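Local coordinates for protein uncharacterized oxidoreductase yvaA (Bacillus subtilis subsp. subtilis, PDB 3GFG) that catalyses the reversible NADPH-dependent reduction of scyllo-inosose to scyllo-inositol and cannot use NADH in place of NADPH, at residues B[138-143]-B[246-251]; B[211-216]-B[238-243]; B[15-20]-B[75-80]; B[34-39]-B[272-277]; B[132-137]-B[192-197]. All coordinates share one frame; numbering follows the deposited sequence.

Interaction 1: B[138-143]-B[246-251]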
# COMPACT_ATOMS: atom_id res chain seq x y z
N ASN B 138 -16.27 5.43 12.91
CA ASN B 138 -16.96 4.16 12.89
C ASN B 138 -16.04 3.00 12.54
O ASN B 138 -16.05 1.97 13.21
CB ASN B 138 -18.23 4.19 12.01
CG ASN B 138 -17.97 4.76 10.63
OD1 ASN B 138 -16.83 4.92 10.20
ND2 ASN B 138 -19.05 5.06 9.91
N ASP B 139 -15.20 3.18 11.53
CA ASP B 139 -14.35 2.11 11.09
C ASP B 139 -13.33 1.72 12.16
O ASP B 139 -13.05 0.52 12.37
CB ASP B 139 -13.67 2.46 9.76
CG ASP B 139 -13.09 3.88 9.73
OD1 ASP B 139 -12.70 4.41 10.80
OD2 ASP B 139 -13.01 4.47 8.61
N PHE B 140 -12.76 2.71 12.82
CA PHE B 140 -11.74 2.41 13.83
C PHE B 140 -12.38 1.72 15.02
O PHE B 140 -11.81 0.76 15.55
CB PHE B 140 -11.00 3.67 14.27
CG PHE B 140 -9.77 3.39 15.06
CD1 PHE B 140 -8.71 2.71 14.50
CD2 PHE B 140 -9.66 3.84 16.35
CE1 PHE B 140 -7.58 2.46 15.21
CE2 PHE B 140 -8.51 3.60 17.09
CZ PHE B 140 -7.47 2.91 16.52
N LEU B 141 -13.55 2.18 15.44
CA LEU B 141 -14.25 1.54 16.54
C LEU B 141 -14.54 0.08 16.24
O LEU B 141 -14.52 -0.78 17.17
CB LEU B 141 -15.54 2.27 16.90
CG LEU B 141 -15.35 3.61 17.62
CD1 LEU B 141 -16.69 4.31 17.75
CD2 LEU B 141 -14.67 3.44 18.99
N THR B 142 -14.78 -0.19 14.95
CA THR B 142 -15.04 -1.54 14.50
C THR B 142 -13.79 -2.41 14.62
O THR B 142 -13.87 -3.53 15.10
CB THR B 142 -15.64 -1.55 13.05
OG1 THR B 142 -16.79 -0.69 13.00
CG2 THR B 142 -16.09 -2.95 12.67
N ILE B 143 -12.65 -1.90 14.19
CA ILE B 143 -11.36 -2.58 14.28
C ILE B 143 -11.05 -2.91 15.74
O ILE B 143 -10.69 -4.05 16.07
CB ILE B 143 -10.25 -1.73 13.61
CG1 ILE B 143 -10.46 -1.72 12.10
CG2 ILE B 143 -8.85 -2.24 13.91
CD1 ILE B 143 -9.77 -0.58 11.38
N PRO B 246 -8.90 0.06 -0.62
CA PRO B 246 -9.30 -0.06 0.77
C PRO B 246 -8.67 1.03 1.62
O PRO B 246 -7.50 1.37 1.43
CB PRO B 246 -8.70 -1.40 1.17
CG PRO B 246 -8.54 -2.13 -0.10
CD PRO B 246 -8.09 -1.09 -1.03
N ARG B 247 -9.45 1.58 2.55
CA ARG B 247 -8.86 2.37 3.61
C ARG B 247 -8.01 1.51 4.57
O ARG B 247 -6.93 1.93 4.96
CB ARG B 247 -9.92 3.18 4.36
CG ARG B 247 -9.31 4.14 5.35
CD ARG B 247 -10.34 5.03 5.96
NE ARG B 247 -9.86 5.64 7.21
CZ ARG B 247 -9.39 6.89 7.29
NH1 ARG B 247 -9.32 7.64 6.21
NH2 ARG B 247 -8.99 7.37 8.45
N TYR B 248 -8.50 0.33 4.96
CA TYR B 248 -7.74 -0.55 5.88
C TYR B 248 -7.55 -1.88 5.23
O TYR B 248 -8.45 -2.41 4.62
CB TYR B 248 -8.46 -0.78 7.25
CG TYR B 248 -8.63 0.47 8.07
CD1 TYR B 248 -7.62 0.90 8.94
CD2 TYR B 248 -9.77 1.25 7.96
CE1 TYR B 248 -7.75 2.06 9.68
CE2 TYR B 248 -9.91 2.42 8.70
CZ TYR B 248 -8.89 2.81 9.55
OH TYR B 248 -9.01 3.97 10.28
N GLN B 249 -6.35 -2.41 5.36
CA GLN B 249 -6.07 -3.80 5.10
C GLN B 249 -5.30 -4.28 6.30
O GLN B 249 -4.19 -3.80 6.59
CB GLN B 249 -5.26 -3.95 3.81
CG GLN B 249 -6.00 -3.46 2.55
CD GLN B 249 -5.16 -3.61 1.31
OE1 GLN B 249 -4.97 -4.70 0.83
NE2 GLN B 249 -4.64 -2.51 0.79
N ILE B 250 -5.91 -5.17 7.06
CA ILE B 250 -5.27 -5.66 8.27
C ILE B 250 -5.13 -7.17 8.20
O ILE B 250 -6.10 -7.86 8.04
CB ILE B 250 -6.07 -5.22 9.52
CG1 ILE B 250 -6.22 -3.69 9.51
CG2 ILE B 250 -5.38 -5.70 10.79
CD1 ILE B 250 -7.34 -3.16 10.38
N HIS B 251 -3.91 -7.67 8.30
CA HIS B 251 -3.69 -9.12 8.29
C HIS B 251 -3.14 -9.64 9.61
O HIS B 251 -2.16 -9.10 10.15
CB HIS B 251 -2.78 -9.54 7.13
CG HIS B 251 -3.17 -8.92 5.83
ND1 HIS B 251 -4.43 -9.09 5.28
CD2 HIS B 251 -2.51 -8.09 5.00
CE1 HIS B 251 -4.52 -8.38 4.17
NE2 HIS B 251 -3.36 -7.77 3.97
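I143 sets its CD1 methyl over one face of the Y248 ring, 3.5 Å from the centroid and only 10° off the normal, a CH-pi contact. The same methyl, I143 CD1, reaches I250 CD1 at 3.7 Å, so one methyl serves two alternate residues of the strand, Y248 and I250. D139 comes to the ring at its edge. Its CG lies 3.6 Å from Y248 CE2, with the carboxylate turned 73° from the ring plane. Beyond it sits R247. The pair D139 OD2 and R247 NE, 3.6 Å apart, is a long salt bridge in which the oxygen lies well out of the guanidinium plane, so no N-H points at it. The helix that begins at 138 runs almost parallel to strand 248-251, their local axes 11.5 Å apart and 7° from alignment. R247 and Y248 both face K259 in a classic beta bulge, which presents the two side chains to the helix together. At its tip Y248 OH is hydrogen-bonded to Q194, while R247 has a cation-pi partner in Y162. Helix 138-148 and the large mixed sheet are thus joined here by methyl-on-ring packing, and the charged pair probably adds attraction without directional grip.

Interaction 2: B[211-216]-B[238-243]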
# COMPACT_ATOMS: atom_id res chain seq x y z
N ALA B 211 5.73 16.55 -2.63
CA ALA B 211 4.63 17.18 -3.32
C ALA B 211 4.57 16.59 -4.75
O ALA B 211 5.44 16.85 -5.57
CB ALA B 211 4.86 18.70 -3.38
N GLN B 212 3.55 15.78 -5.02
CA GLN B 212 3.32 15.20 -6.36
C GLN B 212 2.66 16.15 -7.34
O GLN B 212 2.82 15.99 -8.53
CB GLN B 212 2.42 13.97 -6.28
CG GLN B 212 3.06 12.62 -6.39
CD GLN B 212 2.04 11.51 -6.18
OE1 GLN B 212 0.99 11.72 -5.55
NE2 GLN B 212 2.34 10.32 -6.69
N ARG B 213 1.87 17.10 -6.85
CA ARG B 213 1.12 17.97 -7.75
C ARG B 213 2.01 18.97 -8.45
O ARG B 213 2.94 19.53 -7.87
CB ARG B 213 0.00 18.71 -7.02
CG ARG B 213 -1.18 17.84 -6.77
CD ARG B 213 -2.08 18.44 -5.74
NE ARG B 213 -1.33 19.19 -4.76
CZ ARG B 213 -1.87 19.84 -3.74
NH1 ARG B 213 -3.19 19.81 -3.57
NH2 ARG B 213 -1.08 20.52 -2.90
N GLU B 214 1.71 19.19 -9.73
CA GLU B 214 2.44 20.13 -10.52
C GLU B 214 2.36 21.49 -9.80
O GLU B 214 1.28 21.90 -9.33
CB GLU B 214 1.85 20.19 -11.92
CG GLU B 214 2.90 20.27 -13.01
CD GLU B 214 2.52 21.29 -14.09
OE1 GLU B 214 1.39 21.84 -14.02
OE2 GLU B 214 3.34 21.54 -15.01
N ASN B 215 3.52 22.14 -9.66
CA ASN B 215 3.60 23.43 -8.97
C ASN B 215 3.26 23.46 -7.48
O ASN B 215 3.21 24.55 -6.88
CB ASN B 215 2.74 24.46 -9.69
CG ASN B 215 3.46 25.13 -10.81
OD1 ASN B 215 3.70 24.53 -11.87
ND2 ASN B 215 3.85 26.39 -10.59
N ALA B 216 2.98 22.31 -6.87
CA ALA B 216 2.83 22.25 -5.43
C ALA B 216 4.19 22.44 -4.78
O ALA B 216 5.22 22.05 -5.35
CB ALA B 216 2.24 20.91 -5.00
N GLY B 238 -2.10 9.95 -1.03
CA GLY B 238 -1.76 10.85 -2.13
C GLY B 238 -2.91 11.84 -2.35
O GLY B 238 -4.00 11.65 -1.79
N SER B 239 -2.67 12.85 -3.19
CA SER B 239 -3.66 13.87 -3.46
C SER B 239 -4.18 13.84 -4.91
O SER B 239 -5.00 14.69 -5.29
CB SER B 239 -3.07 15.24 -3.16
OG SER B 239 -2.80 15.34 -1.79
N ILE B 240 -3.69 12.87 -5.69
CA ILE B 240 -4.15 12.65 -7.06
C ILE B 240 -4.70 11.21 -7.24
O ILE B 240 -4.24 10.45 -8.11
CB ILE B 240 -3.04 12.91 -8.11
CG1 ILE B 240 -2.04 13.98 -7.63
CG2 ILE B 240 -3.68 13.27 -9.47
CD1 ILE B 240 -1.19 14.64 -8.78
N VAL B 241 -5.69 10.85 -6.43
CA VAL B 241 -6.22 9.49 -6.41
C VAL B 241 -7.73 9.48 -6.70
O VAL B 241 -8.54 9.69 -5.81
CB VAL B 241 -5.96 8.86 -5.06
CG1 VAL B 241 -6.44 7.42 -5.05
CG2 VAL B 241 -4.46 8.96 -4.68
N PRO B 242 -8.11 9.27 -7.97
CA PRO B 242 -9.54 9.25 -8.31
C PRO B 242 -10.35 8.19 -7.57
O PRO B 242 -11.49 8.45 -7.23
CB PRO B 242 -9.53 8.97 -9.81
CG PRO B 242 -8.24 9.52 -10.27
CD PRO B 242 -7.26 9.40 -9.16
N ALA B 243 -9.80 7.01 -7.31
CA ALA B 243 -10.49 6.07 -6.42
C ALA B 243 -9.52 5.43 -5.44
O ALA B 243 -8.38 5.14 -5.79
CB ALA B 243 -11.21 5.01 -7.21
O HOH W 1 -1.52 10.50 -5.78
O HOH W 2 -0.24 13.63 -4.30
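R213 lies across I240 and S239, and its side chain is the one to follow. From CB, the first torsion (chi1 -77°) carries CG away from the carbonyl carbon and onto I240, where R213 CG meets I240 CD1 at 3.8 Å and I240 CG1 at 4.0 Å. The next atom, R213 CD, passes S239 CB at 4.2 Å. A sharp bend at chi3 (-32°) then turns the guanidinium off the hydrophobic patch: NE forms a salt bridge with D220, NH1 bonds to the carbonyl of R166, and NH2 has a long, weak ion pair with E175. R213 also opens a type II beta turn closed by A216 N on R213 O at 3.0 Å, part of the connection between the antiparallel strands 204-210 and 221-228 in the large sheet of the C-terminal alpha/beta domain. Across from it, 238-243 leaves strand 231-237. Q212 reaches this second loop through water: one molecule donates to Q212 OE1 (2.8 Å) and accepts from I240 N (3.2 Å), and another takes the N-H of S239. The hydroxyl of S239 is itself engaged by D220 and R164. On the subunit boundary, Q212 O accepts from K230 of the second subunit, and P242 O from K299 of that same subunit.

Interaction 3: B[15-20]-B[75-80]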
# COMPACT_ATOMS: atom_id res chain seq x y z
N ILE B 15 -19.97 23.19 32.56
CA ILE B 15 -18.58 23.58 32.36
C ILE B 15 -18.57 24.84 31.47
O ILE B 15 -19.18 24.86 30.41
CB ILE B 15 -17.74 22.43 31.74
CG1 ILE B 15 -17.72 21.22 32.68
CG2 ILE B 15 -16.33 22.88 31.44
CD1 ILE B 15 -17.91 19.87 32.00
N LYS B 16 -17.93 25.90 31.94
CA LYS B 16 -17.96 27.16 31.20
C LYS B 16 -16.87 27.15 30.15
O LYS B 16 -15.68 27.04 30.48
CB LYS B 16 -17.83 28.37 32.15
CG LYS B 16 -18.94 28.55 33.16
CD LYS B 16 -20.33 28.46 32.54
CE LYS B 16 -21.41 28.61 33.62
NZ LYS B 16 -21.19 27.65 34.75
N VAL B 17 -17.28 27.22 28.89
CA VAL B 17 -16.39 27.04 27.76
C VAL B 17 -16.11 28.35 27.00
O VAL B 17 -17.03 29.13 26.71
CB VAL B 17 -16.93 25.94 26.82
CG1 VAL B 17 -16.07 25.80 25.57
CG2 VAL B 17 -17.00 24.59 27.54
N GLY B 18 -14.84 28.61 26.73
CA GLY B 18 -14.44 29.60 25.74
C GLY B 18 -13.91 28.93 24.47
O GLY B 18 -13.02 28.08 24.53
N ILE B 19 -14.46 29.30 23.32
CA ILE B 19 -13.93 28.84 22.05
C ILE B 19 -13.10 29.92 21.33
O ILE B 19 -13.56 31.06 21.11
CB ILE B 19 -15.04 28.32 21.11
CG1 ILE B 19 -15.85 27.22 21.82
CG2 ILE B 19 -14.43 27.78 19.80
CD1 ILE B 19 -17.16 26.81 21.10
N LEU B 20 -11.87 29.55 20.97
CA LEU B 20 -11.03 30.41 20.16
C LEU B 20 -11.17 30.00 18.72
O LEU B 20 -10.84 28.86 18.36
CB LEU B 20 -9.56 30.29 20.56
CG LEU B 20 -9.12 30.44 22.01
CD1 LEU B 20 -7.61 30.54 22.02
CD2 LEU B 20 -9.76 31.66 22.74
N ILE B 75 -14.55 31.21 33.15
CA ILE B 75 -14.25 30.21 32.12
C ILE B 75 -13.32 29.11 32.67
O ILE B 75 -12.37 29.42 33.37
CB ILE B 75 -13.58 30.87 30.86
CG1 ILE B 75 -14.46 31.98 30.24
CG2 ILE B 75 -13.17 29.82 29.83
CD1 ILE B 75 -15.77 31.50 29.63
N GLU B 76 -13.60 27.85 32.34
CA GLU B 76 -12.82 26.70 32.84
C GLU B 76 -12.14 25.90 31.74
O GLU B 76 -11.08 25.30 31.97
CB GLU B 76 -13.73 25.76 33.64
CG GLU B 76 -14.84 26.47 34.39
CD GLU B 76 -15.61 25.54 35.30
OE1 GLU B 76 -16.54 24.86 34.79
OE2 GLU B 76 -15.30 25.52 36.52
N LEU B 77 -12.75 25.86 30.56
CA LEU B 77 -12.22 25.08 29.43
C LEU B 77 -12.09 25.96 28.20
O LEU B 77 -13.04 26.65 27.82
CB LEU B 77 -13.12 23.87 29.12
CG LEU B 77 -12.74 23.03 27.88
CD1 LEU B 77 -11.36 22.32 27.97
CD2 LEU B 77 -13.82 22.01 27.56
N VAL B 78 -10.91 25.93 27.57
CA VAL B 78 -10.68 26.63 26.31
C VAL B 78 -10.46 25.64 25.18
O VAL B 78 -9.57 24.77 25.27
CB VAL B 78 -9.48 27.60 26.38
CG1 VAL B 78 -9.32 28.29 25.05
CG2 VAL B 78 -9.67 28.63 27.49
N ILE B 79 -11.27 25.76 24.12
CA ILE B 79 -11.07 25.01 22.87
C ILE B 79 -10.26 25.87 21.88
O ILE B 79 -10.68 26.96 21.49
CB ILE B 79 -12.43 24.59 22.21
CG1 ILE B 79 -13.48 24.13 23.24
CG2 ILE B 79 -12.21 23.56 21.12
CD1 ILE B 79 -13.16 22.88 24.03
N VAL B 80 -9.09 25.40 21.50
CA VAL B 80 -8.21 26.20 20.67
C VAL B 80 -8.36 25.75 19.22
O VAL B 80 -7.87 24.67 18.86
CB VAL B 80 -6.73 26.09 21.17
CG1 VAL B 80 -5.82 26.96 20.34
CG2 VAL B 80 -6.63 26.50 22.65
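V17 and I79 meet at the heart of this strand pair, CG1 to CG1 at 3.9 Å, and I19 lies beside I79 pointing the same way; L77 joins them on that face. On the reverse face L20 CG rests on V78 CG1 at 3.7 Å. G18, which has no side chain, leaves room for the I75 CG2 methyl to come within 3.7 Å of G18 N. Between the two layers runs a parallel ladder: G18 N to L77 O, I79 N to G18 O and L20 N to I79 O, all close to 2.9 Å. Its start is forked, since K16 O takes both E76 N and L77 N. At the polar edge, E76 OE1 receives a weak bond from K16 N (3.3 Å) and has a long, weak ion pair with R323. These are the first and fourth strands of the Rossmann sheet, adjacent at its middle, with the glycine-rich GxGxxG-type turn following residue 20, consistent with dinucleotide binding. Backbone bonding fixes the register, while branched aliphatic side chains pack together on both faces.

Interaction 4: B[34-39]-B[272-277]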
# COMPACT_ATOMS: atom_id res chain seq x y z
N LEU B 34 -20.62 20.25 21.37
CA LEU B 34 -20.77 20.84 22.70
C LEU B 34 -22.19 21.33 22.98
O LEU B 34 -22.68 21.30 24.09
CB LEU B 34 -19.79 21.99 22.86
CG LEU B 34 -18.32 21.59 22.72
CD1 LEU B 34 -17.52 22.75 22.16
CD2 LEU B 34 -17.75 21.08 24.04
N ASP B 35 -22.86 21.76 21.92
CA ASP B 35 -24.21 22.24 22.02
C ASP B 35 -25.24 21.19 22.43
O ASP B 35 -26.28 21.52 22.96
CB ASP B 35 -24.63 22.83 20.68
CG ASP B 35 -25.89 23.63 20.78
OD1 ASP B 35 -25.99 24.41 21.76
OD2 ASP B 35 -26.78 23.48 19.91
N VAL B 36 -24.97 19.92 22.16
CA VAL B 36 -25.96 18.91 22.50
C VAL B 36 -25.67 18.28 23.87
O VAL B 36 -26.55 17.68 24.46
CB VAL B 36 -26.11 17.82 21.40
CG1 VAL B 36 -26.59 18.44 20.08
CG2 VAL B 36 -24.82 17.08 21.20
N LEU B 37 -24.44 18.43 24.36
CA LEU B 37 -24.07 17.97 25.70
C LEU B 37 -24.43 19.03 26.69
O LEU B 37 -23.92 20.14 26.57
CB LEU B 37 -22.56 17.70 25.77
CG LEU B 37 -22.10 16.65 24.76
CD1 LEU B 37 -20.59 16.54 24.65
CD2 LEU B 37 -22.77 15.29 25.07
N ASP B 38 -25.30 18.74 27.67
CA ASP B 38 -25.57 19.80 28.66
C ASP B 38 -24.58 19.91 29.81
O ASP B 38 -24.66 20.84 30.60
CB ASP B 38 -27.04 19.98 29.11
CG ASP B 38 -27.81 18.68 29.18
OD1 ASP B 38 -27.38 17.75 29.92
OD2 ASP B 38 -28.88 18.60 28.49
N GLU B 39 -23.60 19.01 29.85
CA GLU B 39 -22.42 19.25 30.67
C GLU B 39 -21.82 20.62 30.41
O GLU B 39 -21.25 21.21 31.32
CB GLU B 39 -21.35 18.20 30.41
CG GLU B 39 -21.72 16.78 30.83
CD GLU B 39 -22.17 15.90 29.67
OE1 GLU B 39 -22.96 16.38 28.80
OE2 GLU B 39 -21.73 14.72 29.63
N GLY B 272 -25.25 20.57 8.70
CA GLY B 272 -26.12 21.21 9.68
C GLY B 272 -26.79 20.20 10.61
O GLY B 272 -27.63 20.55 11.43
N ARG B 273 -26.40 18.93 10.48
CA ARG B 273 -26.95 17.90 11.37
C ARG B 273 -26.17 17.80 12.69
O ARG B 273 -24.96 18.01 12.72
CB ARG B 273 -27.04 16.56 10.63
CG ARG B 273 -27.92 16.64 9.36
CD ARG B 273 -28.61 15.30 9.02
NE ARG B 273 -27.61 14.28 8.71
CZ ARG B 273 -26.98 14.19 7.54
NH1 ARG B 273 -27.27 15.05 6.56
NH2 ARG B 273 -26.06 13.25 7.33
N LYS B 274 -26.88 17.50 13.76
CA LYS B 274 -26.31 17.33 15.10
C LYS B 274 -26.62 15.90 15.61
O LYS B 274 -27.66 15.34 15.24
CB LYS B 274 -26.95 18.32 16.08
CG LYS B 274 -26.77 19.83 15.81
CD LYS B 274 -28.03 20.59 16.29
CE LYS B 274 -27.85 22.11 16.33
NZ LYS B 274 -26.92 22.50 17.43
N PRO B 275 -25.76 15.35 16.48
CA PRO B 275 -26.04 14.05 17.11
C PRO B 275 -27.32 14.12 17.92
O PRO B 275 -27.29 14.51 19.09
CB PRO B 275 -24.84 13.83 18.04
CG PRO B 275 -23.82 14.75 17.58
CD PRO B 275 -24.52 15.93 17.02
N GLU B 276 -28.44 13.78 17.30
CA GLU B 276 -29.75 13.96 17.93
C GLU B 276 -30.34 12.58 18.32
O GLU B 276 -31.38 12.53 18.98
CB GLU B 276 -30.69 14.76 16.99
CG GLU B 276 -31.54 15.94 17.65
CD GLU B 276 -30.90 17.37 17.50
OE1 GLU B 276 -30.77 17.87 16.35
OE2 GLU B 276 -30.55 17.99 18.54
N ASP B 277 -29.70 11.48 17.90
CA ASP B 277 -30.24 10.12 18.13
C ASP B 277 -29.27 8.98 17.85
O ASP B 277 -28.09 9.20 17.58
CB ASP B 277 -31.57 9.86 17.37
CG ASP B 277 -31.42 9.86 15.83
OD1 ASP B 277 -32.29 10.44 15.15
OD2 ASP B 277 -30.46 9.28 15.28
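V36 and P275 face each other with their CA atoms 7.3 Å apart, the end of helix 24-36 against a loop that leaves helix 265-270 through a Schellman motif at G272. V36 fills the middle. Its CG1 methyl touches K274 CB at 4.0 Å and lies 4.1 Å from P275 O, while CG2 looks to the proline ring, 4.3 Å from P275 CD. E276 reaches in from one side, its OE2 at the margin of the same valine. One residue back, D35 holds its carboxylate away from its own backbone nitrogen (chi1 -167°), extended toward the loop. K274 answers with a chain bent at chi2 and chi4, the last bend (-70°) bringing NZ round to D35 OD2 at 2.7 Å. That bond is a salt bridge and uses the anti lone pair of OD2, on the side away from the other oxygen. K274 therefore does double duty: its CB packs on V36, and its ammonium pairs with the preceding aspartate. The second acid, E276, stands 6.8 Å off, OE2 to D35 OD2. The contact lies at the surface and ties the nucleotide-binding domain to the C-terminal one. L312, at the start of helix 312-324, is touched by both V36 and P275; W280 adjoins the proline, and L34 packs on strand 40-46.

Interaction 5: B[132-137]-B[192-197]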
# COMPACT_ATOMS: atom_id res chain seq x y z
N HIS B 132 -7.74 14.39 18.91
CA HIS B 132 -7.58 13.19 18.06
C HIS B 132 -8.83 12.32 18.03
O HIS B 132 -8.88 11.26 18.63
CB HIS B 132 -6.36 12.36 18.48
CG HIS B 132 -5.07 12.95 18.01
ND1 HIS B 132 -4.74 13.02 16.67
CD2 HIS B 132 -4.07 13.55 18.69
CE1 HIS B 132 -3.57 13.63 16.55
NE2 HIS B 132 -3.14 13.96 17.76
N ASN B 133 -9.85 12.79 17.31
CA ASN B 133 -11.19 12.21 17.48
C ASN B 133 -11.45 11.08 16.53
O ASN B 133 -12.50 10.44 16.64
CB ASN B 133 -12.28 13.26 17.32
CG ASN B 133 -12.35 13.84 15.91
OD1 ASN B 133 -11.39 13.80 15.15
ND2 ASN B 133 -13.51 14.40 15.57
N ARG B 134 -10.51 10.84 15.62
CA ARG B 134 -10.60 9.66 14.75
C ARG B 134 -10.44 8.34 15.49
O ARG B 134 -10.46 7.29 14.86
CB ARG B 134 -9.57 9.74 13.62
CG ARG B 134 -10.08 10.36 12.37
CD ARG B 134 -10.61 11.76 12.60
NE ARG B 134 -11.02 12.39 11.35
CZ ARG B 134 -11.52 13.61 11.26
NH1 ARG B 134 -11.69 14.34 12.36
NH2 ARG B 134 -11.86 14.10 10.06
N ARG B 135 -10.28 8.37 16.81
CA ARG B 135 -10.36 7.16 17.59
C ARG B 135 -11.83 6.80 17.69
O ARG B 135 -12.17 5.69 18.11
CB ARG B 135 -9.77 7.32 19.01
CG ARG B 135 -8.32 7.72 19.01
CD ARG B 135 -7.72 7.58 20.37
NE ARG B 135 -6.36 8.13 20.37
CZ ARG B 135 -5.62 8.30 21.46
NH1 ARG B 135 -6.12 7.99 22.66
NH2 ARG B 135 -4.40 8.81 21.36
N TRP B 136 -12.70 7.74 17.35
CA TRP B 136 -14.12 7.48 17.45
C TRP B 136 -14.82 7.45 16.09
O TRP B 136 -16.04 7.63 16.01
CB TRP B 136 -14.77 8.42 18.46
CG TRP B 136 -14.30 8.10 19.86
CD1 TRP B 136 -14.82 7.17 20.72
CD2 TRP B 136 -13.18 8.67 20.54
NE1 TRP B 136 -14.10 7.13 21.89
CE2 TRP B 136 -13.08 8.03 21.80
CE3 TRP B 136 -12.24 9.65 20.20
CZ2 TRP B 136 -12.08 8.36 22.73
CZ3 TRP B 136 -11.25 9.95 21.11
CH2 TRP B 136 -11.18 9.32 22.37
N ASP B 137 -14.04 7.23 15.03
CA ASP B 137 -14.57 6.98 13.70
C ASP B 137 -15.21 5.61 13.69
O ASP B 137 -14.74 4.71 14.41
CB ASP B 137 -13.46 7.04 12.64
CG ASP B 137 -13.30 8.42 12.05
OD1 ASP B 137 -13.94 9.34 12.63
OD2 ASP B 137 -12.58 8.60 11.03
N ILE B 192 -1.84 8.04 12.01
CA ILE B 192 -0.69 7.73 12.86
C ILE B 192 -1.18 7.56 14.27
O ILE B 192 -0.76 6.61 14.93
CB ILE B 192 0.43 8.81 12.85
CG1 ILE B 192 1.13 8.84 11.48
CG2 ILE B 192 1.43 8.57 14.00
CD1 ILE B 192 1.68 10.23 11.10
N ASP B 193 -2.04 8.46 14.74
CA ASP B 193 -2.59 8.38 16.12
C ASP B 193 -3.27 7.03 16.35
O ASP B 193 -3.08 6.44 17.41
CB ASP B 193 -3.56 9.52 16.43
CG ASP B 193 -4.17 9.43 17.84
OD1 ASP B 193 -3.46 9.64 18.86
OD2 ASP B 193 -5.38 9.16 17.95
N GLN B 194 -4.04 6.57 15.36
CA GLN B 194 -4.75 5.30 15.42
C GLN B 194 -3.77 4.16 15.57
O GLN B 194 -3.98 3.25 16.37
CB GLN B 194 -5.62 5.07 14.18
CG GLN B 194 -6.90 5.94 14.17
CD GLN B 194 -7.78 5.72 12.93
OE1 GLN B 194 -7.37 5.09 11.94
NE2 GLN B 194 -9.00 6.25 12.99
N THR B 195 -2.68 4.24 14.83
CA THR B 195 -1.65 3.23 14.85
C THR B 195 -0.96 3.16 16.22
O THR B 195 -0.74 2.06 16.72
CB THR B 195 -0.63 3.46 13.73
OG1 THR B 195 -1.34 3.64 12.51
CG2 THR B 195 0.31 2.29 13.58
N LEU B 196 -0.64 4.31 16.81
CA LEU B 196 0.04 4.33 18.12
C LEU B 196 -0.91 3.80 19.18
O LEU B 196 -0.53 2.98 20.00
CB LEU B 196 0.56 5.71 18.49
CG LEU B 196 1.45 6.37 17.45
CD1 LEU B 196 1.93 7.71 17.94
CD2 LEU B 196 2.65 5.49 17.06
N HIS B 197 -2.17 4.23 19.12
CA HIS B 197 -3.21 3.71 20.01
C HIS B 197 -3.31 2.17 20.00
O HIS B 197 -3.39 1.58 21.05
CB HIS B 197 -4.58 4.37 19.71
CG HIS B 197 -5.66 4.02 20.68
ND1 HIS B 197 -5.63 4.42 22.00
CD2 HIS B 197 -6.80 3.30 20.54
CE1 HIS B 197 -6.71 3.97 22.63
NE2 HIS B 197 -7.44 3.29 21.76
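A buried salt bridge between R135 and D193 joins the loop that follows the last Rossmann strand, 128-130, to helix 183-199 of the C-terminal domain, near the centre of the chain. The grip is side-on: R135 NE bonds to D193 OD2 and R135 NH2 to D193 OD1, each at 2.8 Å and both nearly straight, with the two flat groups 12° from coplanar. An extended chain from CG to NE delivers the guanidinium, and its remaining nitrogen, NH1, pairs with E334, so two acids fix its rotation. The carboxylate also stacks over one face of the H132 ring, the planes 15° apart, with D193 OD1 3.7 Å above the ring plane and offset toward its rim. R135 CD lies over the centre of the H197 ring, a CH-pi contact, while H197 ND1 lies over one face of the guanidinium. Beside this, Q194 NE2 donates to R134 O (2.6 Å) from above the carbonyl plane. The guanidinium of R134 leads away from the helix to a salt bridge with E266. The side chain of H132 touches K105, the lysine of the Glu-Lys-Pro sequence that works at the active site in relatives, so the cluster probably borders the interdomain cleft where Gfo/Idh/MocA enzymes bring nicotinamide and substrate together.

Overall arrangement
Interaction 3 lies inside the parallel Rossmann sheet. Interaction 4 opens before it closes, so the two cross along the chain; they touch through the backbone of E39 and I15, their centres 17 Å apart. Interaction 4 spans the longest loop, enclosing interactions 1, 2 and 5. Interactions 1 and 5, 11 Å apart, also cross, share the 132-143 region and meet where Y248 OH probably bonds to Q194 OE1. Interaction 2 is nested within interaction 1, 24 Å away in the large mixed-sheet domain, and both lie against the second subunit. Interactions 4 and 5, 22 Å apart, thus connect the cofactor domain to the C-terminal domain at two separate places, while interactions 1 and 2 lie toward the dimer side.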